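Local coordinates for alpha-14 giardin (Giardia lamblia, PDB 3CHJ), which binds calcium and phospholipid as an annexin and may act as a calcium-regulated structural element linking the membrane to the underlying axoneme, at residues L32-I35 and A36-Y39. Numbering follows the deposited sequence.
Sequences LIEI and ARSY
E34 and R37 form a local i to i+3 salt bridge on the last turns of the short helix 31-38, while S38 and Y39 meet the carbonyls of E34 and I35 at its C-terminal end. The two charged side chains run alongside each other in the same direction. R37 NH1 reaches E34 OE2 at 3.1 Å, on the syn side of the carboxylate; OE2 lies almost in the guanidinium plane, although the two flat groups are turned 47° apart. A bend in the arginine chain at chi3 (84°) swings the guanidinium to the glutamate, and R37 NH2 is hydrogen-bonded to the backbone carbonyl oxygen of E312.

In this all-helical annexin fold L32, I33, I35 and A36 are buried against helices 12-24, 69-78 and 301-310, with R37 also lying over L309, while the charged pair is partly exposed. S38 bonds through its backbone to L319, and Y39 touches L319, M321 and V15, so the first helix and the last modelled residues meet here.

At the C-terminal end, S38 OG donates to E34 O over 2.8 Å, approaching from above the carbonyl plane. Its chi1 of -67° sets OG beside its own backbone N and turns the hydroxyl back along the helix. I35 O receives S38 N at 3.2 Å, an i to i+3 bond, and Y39 N only weakly, as Y39 leaves helical geometry. Y39 CD2, at the ring edge, lies 3.4 Å from I35 O and also touches I35 CG2 at 4.1 Å.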
loop_
_atom_site.group_PDB
_atom_site.type_symbol
_atom_site.label_atom_id
_atom_site.label_comp_id
_atom_site.label_asym_id
_atom_site.label_seq_id
_atom_site.Cartn_x
_atom_site.Cartn_y
_atom_site.Cartn_z
ATOM N N LEU A 32 -21.619 -0.819 -5.154
ATOM C CA LEU A 32 -20.821 -0.542 -3.965
ATOM C C LEU A 32 -19.463 0.024 -4.339
ATOM O O LEU A 32 -18.930 0.858 -3.608
ATOM C CB LEU A 32 -20.626 -1.803 -3.110
ATOM C CG LEU A 32 -21.923 -2.459 -2.600
ATOM C CD1 LEU A 32 -21.605 -3.765 -1.911
ATOM C CD2 LEU A 32 -22.669 -1.509 -1.667
ATOM N N ILE A 33 -18.917 -0.462 -5.454
ATOM C CA ILE A 33 -17.605 -0.036 -5.945
ATOM C C ILE A 33 -17.704 1.291 -6.691
ATOM O O ILE A 33 -16.856 2.176 -6.514
ATOM C CB ILE A 33 -16.972 -1.119 -6.838
ATOM C CG1 ILE A 33 -16.802 -2.439 -6.073
ATOM C CG2 ILE A 33 -15.653 -0.637 -7.409
ATOM C CD1 ILE A 33 -15.953 -2.363 -4.775
ATOM N N GLU A 34 -18.759 1.449 -7.499
ATOM C CA GLU A 34 -19.029 2.743 -8.132
ATOM C C GLU A 34 -19.150 3.867 -7.104
ATOM O O GLU A 34 -18.577 4.958 -7.272
ATOM C CB GLU A 34 -20.249 2.658 -9.062
ATOM C CG GLU A 34 -20.033 1.716 -10.260
ATOM C CD GLU A 34 -19.032 2.240 -11.316
ATOM O OE1 GLU A 34 -19.073 1.728 -12.461
ATOM O OE2 GLU A 34 -18.195 3.126 -11.023
ATOM N N ILE A 35 -19.849 3.595 -6.004
ATOM C CA ILE A 35 -19.986 4.571 -4.941
ATOM C C ILE A 35 -18.584 4.934 -4.377
ATOM O O ILE A 35 -18.252 6.099 -4.192
ATOM C CB ILE A 35 -20.958 4.048 -3.854
ATOM C CG1 ILE A 35 -22.402 4.058 -4.385
ATOM C CG2 ILE A 35 -20.901 4.882 -2.612
ATOM C CD1 ILE A 35 -23.387 3.220 -3.531
ATOM N N ALA A 36 -17.734 3.926 -4.159
ATOM C CA ALA A 36 -16.389 4.199 -3.645
ATOM C C ALA A 36 -15.560 5.066 -4.576
ATOM O O ALA A 36 -14.760 5.878 -4.102
ATOM C CB ALA A 36 -15.638 2.894 -3.336
ATOM N N ARG A 37 -15.749 4.881 -5.880
ATOM C CA ARG A 37 -14.984 5.613 -6.895
ATOM C C ARG A 37 -15.515 7.028 -7.125
ATOM O O ARG A 37 -14.796 7.873 -7.677
ATOM C CB ARG A 37 -15.028 4.874 -8.220
ATOM C CG ARG A 37 -14.347 3.546 -8.217
ATOM C CD ARG A 37 -14.620 2.861 -9.531
ATOM N NE ARG A 37 -13.709 3.270 -10.606
ATOM C CZ ARG A 37 -14.068 3.505 -11.868
ATOM N NH1 ARG A 37 -15.348 3.471 -12.238
ATOM N NH2 ARG A 37 -13.144 3.835 -12.765
ATOM N N SER A 38 -16.779 7.257 -6.749
ATOM C CA SER A 38 -17.507 8.494 -7.115
ATOM C C SER A 38 -17.448 9.603 -6.072
ATOM O O SER A 38 -17.737 10.763 -6.390
ATOM C CB SER A 38 -18.981 8.174 -7.394
ATOM O OG SER A 38 -19.103 7.385 -8.551
ATOM N N TYR A 39 -17.116 9.262 -4.827
ATOM C CA TYR A 39 -17.172 10.210 -3.704
ATOM C C TYR A 39 -15.879 10.194 -2.886
ATOM O O TYR A 39 -15.202 9.165 -2.834
ATOM C CB TYR A 39 -18.348 9.897 -2.771
ATOM C CG TYR A 39 -19.697 9.943 -3.441
ATOM C CD1 TYR A 39 -20.353 11.164 -3.646
ATOM C CD2 TYR A 39 -20.324 8.771 -3.865
ATOM C CE1 TYR A 39 -21.602 11.200 -4.262
ATOM C CE2 TYR A 39 -21.565 8.804 -4.491
ATOM C CZ TYR A 39 -22.195 10.022 -4.681
ATOM O OH TYR A 39 -23.435 10.026 -5.311
#